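Local structure of nudix hydrolase DR_0079 (Deinococcus radiodurans, 2O5F) at residues V36-L41 against A160-R165; N62-S67 against E143-R148. The protein hydrolyses nucleoside di- and triphosphates to monophosphates in a magnesium-dependent reaction, with a marked preference for CDP and CTP. All coordinates share one frame; numbering follows the deposited sequence.

Contact 1: residues V36-L41 against A160-R165; sequences VVNAFL and AELVRR
Helix 159-166 packs against one face of the mixed sheet through a small, largely apolar contact, in which Leu162 meets Phe40 and Asn38 of strand 35-42, and Val163 meets Phe40. The segments' axes approach to 10.7 Å and cross at -63°, a separation spanned by side chains alone. Phe40 and Leu162 carry most of the contact. With CG anti to its carbonyl carbon (chi1 -74°), the Phe40 ring projects from the strand and brings its far end to the helix. Leu162 CB sits at the ring edge, near the ring plane, 4.1 Å from Phe40 CZ, while Val163 CG2 approaches obliquely, 3.8 Å from the same Phe40 CZ. A broad, rigid ring suits this place because it can touch two consecutive helix residues. Replacing Phe40 with an alanine would probably open a gap beneath the helix and leave Leu162 CB and Val163 CG2 without their partner. One step along the same face of the strand, Leu162 CD1 lies 3.7 Å from Asn38 ND2, the two side chains crossing at about a right angle. This is packing, and the amide nitrogen has its hydrogen bond elsewhere. Away from the sheet, Arg165 NE donates to Glu161 OE2 at 2.7 Å; the oxygen receives it on its anti lone pair and lies almost in the guanidinium plane. This one-turn salt bridge, weakly supplemented by Arg165 NH2, suits the outer side of the helix, and Glu161 OE1 also bonds to Thr111 OG1. Val37 and Ala39 point to the other face of the sheet, where they meet helix 78-90 of the Nudix box, which carries the inferred magnesium ligands Glu85 and Glu89. A central sheet with a helix packed on each face is the alpha/beta/alpha sandwich of the Nudix fold.

Contact 2: residues N62-S67 against E143-R148; sequences NALDVS and EHLLAR
Arg148 NH2 is paired in a salt bridge with Glu138 OE2 and also lies against Leu64, 4.1 Å from Leu64 CD2. The arginine chain runs extended from CG to NE and crosses the leucine at about a right angle, and the methyl approaches the guanidinium obliquely. Arginine suits this border position: its long chain carries the charge from the helix to Glu138 while its end packs against a leucine methyl. The other methyl of Leu64 makes the apolar half of the contact, CD1 lying 3.9 Å from Leu145 CD1 as the two side chains slide past each other in opposite directions. On Leu145, CG stands anti to the backbone N (chi1 173°), which carries CD1 across to the loop although the side chain does not start out facing it. Leu64 thus divides its branches, one to a leucine and one to an arginine, and its backbone bonds to Ala154 and Lys156 fasten the loop to the chain beyond helix 142-151. The next residue, Asp65, turns away and forms a salt bridge with Lys156, while its OD1 accepts a weak bond from Val66 N at 2.6 Å. Across the interface itself, then, dispersion and burial of the leucines supply the adhesion, while the charged end of Arg148 is probably kept in position by Glu138, its nearby acid.

In the fold
The centre of contact 1 lies about 6 Å from that of the chain, and the centre of contact 2 about 13 Å, so the first belongs to the inner core and the second to a more peripheral layer, though both are largely buried. They use successive helices, 159-166 and 142-151, joined by Leu145 touching Val163. On the other side, strand 35-42 and loop 62-67 meet where Ser67 OG probably bonds to Leu41 N at 2.9 Å. Contact 1 sets an aromatic ring and an amide against aliphatic side chains, fitting a sheet face; contact 2 mixes leucines with a paired arginine, fitting the edge of a helix whose outer side faces solvent. Contact 2 lies within the loop of chain that contact 1 closes.

Contact 1: residues V36-L41 against A160-R165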
loop_
_atom_site.group_PDB
_atom_site.type_symbol
_atom_site.label_atom_id
_atom_site.label_comp_id
_atom_site.label_asym_id
_atom_site.label_seq_id
_atom_site.Cartn_x
_atom_site.Cartn_y
_atom_site.Cartn_z
ATOM N N VAL A 36 3.560 -6.163 -4.656
ATOM C CA VAL A 36 2.549 -5.134 -4.441
ATOM C C VAL A 36 3.262 -3.848 -4.031
ATOM O O VAL A 36 4.450 -3.864 -3.712
ATOM C CB VAL A 36 1.551 -5.518 -3.312
ATOM C CG1 VAL A 36 0.812 -6.802 -3.683
ATOM C CG2 VAL A 36 2.291 -5.687 -1.985
ATOM N N VAL A 37 2.540 -2.738 -4.061
ATOM C CA VAL A 37 3.102 -1.463 -3.635
ATOM C C VAL A 37 2.151 -0.927 -2.573
ATOM O O VAL A 37 0.947 -1.195 -2.605
ATOM C CB VAL A 37 3.209 -0.434 -4.801
ATOM C CG1 VAL A 37 4.435 -0.727 -5.658
ATOM C CG2 VAL A 37 1.949 -0.478 -5.660
ATOM N N ASN A 38 2.706 -0.190 -1.621
ATOM C CA ASN A 38 1.925 0.396 -0.549
ATOM C C ASN A 38 2.535 1.763 -0.294
ATOM O O ASN A 38 3.745 1.944 -0.444
ATOM C CB ASN A 38 2.001 -0.462 0.718
ATOM C CG ASN A 38 1.111 -1.697 0.649
ATOM O OD1 ASN A 38 -0.099 -1.590 0.488
ATOM N ND2 ASN A 38 1.712 -2.872 0.770
ATOM N N ALA A 39 1.702 2.730 0.056
ATOM C CA ALA A 39 2.211 4.065 0.335
ATOM C C ALA A 39 1.363 4.744 1.385
ATOM O O ALA A 39 0.185 4.433 1.554
ATOM C CB ALA A 39 2.241 4.907 -0.937
ATOM N N PHE A 40 2.002 5.661 2.098
ATOM C CA PHE A 40 1.359 6.432 3.132
ATOM C C PHE A 40 1.496 7.896 2.759
ATOM O O PHE A 40 2.560 8.335 2.324
ATOM C CB PHE A 40 2.040 6.199 4.481
ATOM C CG PHE A 40 1.744 4.864 5.089
ATOM C CD1 PHE A 40 0.478 4.580 5.582
ATOM C CD2 PHE A 40 2.733 3.889 5.176
ATOM C CE1 PHE A 40 0.195 3.336 6.161
ATOM C CE2 PHE A 40 2.459 2.640 5.752
ATOM C CZ PHE A 40 1.184 2.369 6.244
ATOM N N LEU A 41 0.407 8.631 2.909
ATOM C CA LEU A 41 0.396 10.061 2.649
ATOM C C LEU A 41 0.540 10.678 4.041
ATOM O O LEU A 41 -0.326 10.485 4.894
ATOM C CB LEU A 41 -0.944 10.464 2.032
ATOM C CG LEU A 41 -1.172 11.957 1.777
ATOM C CD1 LEU A 41 -0.234 12.433 0.673
ATOM C CD2 LEU A 41 -2.622 12.193 1.369
ATOM N N ALA A 160 -1.167 -2.716 10.137
ATOM C CA ALA A 160 -0.499 -2.550 11.420
ATOM C C ALA A 160 1.009 -2.790 11.324
ATOM O O ALA A 160 1.800 -1.967 11.797
ATOM C CB ALA A 160 -1.111 -3.475 12.468
ATOM N N GLU A 161 1.407 -3.905 10.714
ATOM C CA GLU A 161 2.827 -4.233 10.577
ATOM C C GLU A 161 3.584 -3.185 9.752
ATOM O O GLU A 161 4.721 -2.838 10.081
ATOM C CB GLU A 161 3.001 -5.635 9.962
ATOM C CG GLU A 161 4.463 -6.030 9.684
ATOM C CD GLU A 161 4.656 -7.529 9.411
ATOM O OE1 GLU A 161 3.672 -8.227 9.104
ATOM O OE2 GLU A 161 5.803 -8.011 9.492
ATOM N N LEU A 162 2.963 -2.681 8.686
ATOM C CA LEU A 162 3.623 -1.662 7.865
ATOM C C LEU A 162 3.861 -0.382 8.656
ATOM O O LEU A 162 4.918 0.257 8.535
ATOM C CB LEU A 162 2.790 -1.333 6.623
ATOM C CG LEU A 162 2.850 -2.361 5.493
ATOM C CD1 LEU A 162 1.946 -1.910 4.347
ATOM C CD2 LEU A 162 4.305 -2.491 4.998
ATOM N N VAL A 163 2.876 0.000 9.463
ATOM C CA VAL A 163 2.999 1.209 10.272
ATOM C C VAL A 163 4.103 1.044 11.310
ATOM O O VAL A 163 4.926 1.944 11.505
ATOM C CB VAL A 163 1.673 1.545 10.988
ATOM C CG1 VAL A 163 1.887 2.667 12.007
ATOM C CG2 VAL A 163 0.635 1.962 9.965
ATOM N N ARG A 164 4.126 -0.107 11.976
ATOM C CA ARG A 164 5.147 -0.362 12.981
ATOM C C ARG A 164 6.547 -0.467 12.375
ATOM O O ARG A 164 7.506 0.082 12.919
ATOM C CB ARG A 164 4.827 -1.637 13.772
ATOM C CG ARG A 164 3.660 -1.485 14.734
ATOM C CD ARG A 164 3.618 -2.618 15.745
ATOM N NE ARG A 164 2.789 -2.267 16.896
ATOM C CZ ARG A 164 1.480 -2.481 16.973
ATOM N NH1 ARG A 164 0.838 -3.057 15.967
ATOM N NH2 ARG A 164 0.812 -2.102 18.053
ATOM N N ARG A 165 6.680 -1.159 11.250
ATOM C CA ARG A 165 7.997 -1.302 10.636
ATOM C C ARG A 165 8.501 -0.024 9.975
ATOM O O ARG A 165 9.704 0.239 9.968
ATOM C CB ARG A 165 7.995 -2.436 9.607
ATOM C CG ARG A 165 7.958 -3.832 10.210
ATOM C CD ARG A 165 7.885 -4.884 9.119
ATOM N NE ARG A 165 7.878 -6.248 9.648
ATOM C CZ ARG A 165 8.945 -6.877 10.128
ATOM N NH1 ARG A 165 10.122 -6.272 10.149
ATOM N NH2 ARG A 165 8.835 -8.118 10.587
#

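Contact 2: residues N62-S67 against E143-R148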
loop_
_atom_site.group_PDB
_atom_site.type_symbol
_atom_site.label_atom_id
_atom_site.label_comp_id
_atom_site.label_asym_id
_atom_site.label_seq_id
_atom_site.Cartn_x
_atom_site.Cartn_y
_atom_site.Cartn_z
ATOM N N ASN A 62 -15.207 -0.712 4.369
ATOM C CA ASN A 62 -15.314 -0.310 5.758
ATOM C C ASN A 62 -14.084 -0.650 6.603
ATOM O O ASN A 62 -14.083 -0.434 7.809
ATOM C CB ASN A 62 -16.595 -0.896 6.367
ATOM C CG ASN A 62 -17.858 -0.304 5.744
ATOM O OD1 ASN A 62 -18.105 -0.454 4.545
ATOM N ND2 ASN A 62 -18.651 0.385 6.554
ATOM N N ALA A 63 -13.028 -1.154 5.963
ATOM C CA ALA A 63 -11.795 -1.489 6.672
ATOM C C ALA A 63 -10.706 -0.441 6.443
ATOM O O ALA A 63 -10.576 0.102 5.345
ATOM C CB ALA A 63 -11.286 -2.857 6.230
ATOM N N LEU A 64 -9.937 -0.155 7.492
ATOM C CA LEU A 64 -8.831 0.800 7.415
ATOM C C LEU A 64 -7.772 0.201 6.492
ATOM O O LEU A 64 -7.576 -1.012 6.477
ATOM C CB LEU A 64 -8.227 1.005 8.803
ATOM C CG LEU A 64 -9.162 1.600 9.856
ATOM C CD1 LEU A 64 -8.614 1.347 11.253
ATOM C CD2 LEU A 64 -9.330 3.085 9.584
ATOM N N ASP A 65 -7.068 1.045 5.745
ATOM C CA ASP A 65 -6.046 0.544 4.833
ATOM C C ASP A 65 -4.945 1.576 4.620
ATOM O O ASP A 65 -5.009 2.675 5.165
ATOM C CB ASP A 65 -6.703 0.200 3.493
ATOM C CG ASP A 65 -5.811 -0.640 2.590
ATOM O OD1 ASP A 65 -4.785 -1.168 3.067
ATOM O OD2 ASP A 65 -6.159 -0.777 1.399
ATOM N N VAL A 66 -3.929 1.216 3.839
ATOM C CA VAL A 66 -2.853 2.155 3.537
ATOM C C VAL A 66 -3.473 3.235 2.650
ATOM O O VAL A 66 -4.532 3.025 2.042
ATOM C CB VAL A 66 -1.687 1.486 2.739
ATOM C CG1 VAL A 66 -0.934 0.501 3.618
ATOM C CG2 VAL A 66 -2.248 0.769 1.507
ATOM N N SER A 67 -2.809 4.384 2.562
ATOM C CA SER A 67 -3.297 5.489 1.737
ATOM C C SER A 67 -3.461 5.072 0.276
ATOM O O SER A 67 -4.470 5.387 -0.362
ATOM C CB SER A 67 -2.320 6.665 1.804
ATOM O OG SER A 67 -2.052 7.038 3.158
ATOM N N GLU A 143 -0.096 6.289 16.321
ATOM C CA GLU A 143 -0.487 5.798 17.645
ATOM C C GLU A 143 -1.978 5.477 17.722
ATOM O O GLU A 143 -2.380 4.405 18.195
ATOM C CB GLU A 143 -0.154 6.844 18.710
ATOM C CG GLU A 143 -0.520 6.413 20.122
ATOM C CD GLU A 143 -0.412 7.543 21.127
ATOM O OE1 GLU A 143 -1.287 8.437 21.120
ATOM O OE2 GLU A 143 0.555 7.542 21.918
ATOM N N HIS A 144 -2.800 6.420 17.275
ATOM C CA HIS A 144 -4.250 6.241 17.281
ATOM C C HIS A 144 -4.665 5.129 16.315
ATOM O O HIS A 144 -5.557 4.333 16.612
ATOM C CB HIS A 144 -4.951 7.550 16.889
ATOM C CG HIS A 144 -4.998 8.568 17.984
ATOM N ND1 HIS A 144 -5.384 9.873 17.772
ATOM C CD2 HIS A 144 -4.717 8.471 19.308
ATOM C CE1 HIS A 144 -5.335 10.537 18.914
ATOM N NE2 HIS A 144 -4.933 9.709 19.860
ATOM N N LEU A 145 -4.018 5.080 15.157
ATOM C CA LEU A 145 -4.340 4.056 14.171
ATOM C C LEU A 145 -4.065 2.662 14.732
ATOM O O LEU A 145 -4.915 1.767 14.661
ATOM C CB LEU A 145 -3.517 4.256 12.898
ATOM C CG LEU A 145 -3.641 3.152 11.841
ATOM C CD1 LEU A 145 -5.110 2.998 11.417
ATOM C CD2 LEU A 145 -2.774 3.504 10.624
ATOM N N LEU A 146 -2.867 2.476 15.275
ATOM C CA LEU A 146 -2.491 1.182 15.847
ATOM C C LEU A 146 -3.427 0.807 17.002
ATOM O O LEU A 146 -3.784 -0.372 17.181
ATOM C CB LEU A 146 -1.032 1.224 16.323
ATOM C CG LEU A 146 0.001 1.260 15.189
ATOM C CD1 LEU A 146 1.417 1.379 15.758
ATOM C CD2 LEU A 146 -0.130 -0.029 14.370
ATOM N N ALA A 147 -3.828 1.802 17.791
ATOM C CA ALA A 147 -4.743 1.547 18.900
ATOM C C ALA A 147 -6.074 0.966 18.387
ATOM O O ALA A 147 -6.588 0.008 18.955
ATOM C CB ALA A 147 -4.994 2.831 19.692
ATOM N N ARG A 148 -6.620 1.547 17.321
ATOM C CA ARG A 148 -7.878 1.062 16.747
ATOM C C ARG A 148 -7.731 -0.384 16.277
ATOM O O ARG A 148 -8.618 -1.205 16.499
ATOM C CB ARG A 148 -8.305 1.909 15.546
ATOM C CG ARG A 148 -8.757 3.337 15.847
ATOM C CD ARG A 148 -9.294 3.973 14.563
ATOM N NE ARG A 148 -9.661 5.377 14.730
ATOM C CZ ARG A 148 -10.240 6.110 13.787
ATOM N NH1 ARG A 148 -10.530 7.386 14.022
ATOM N NH2 ARG A 148 -10.533 5.567 12.606
#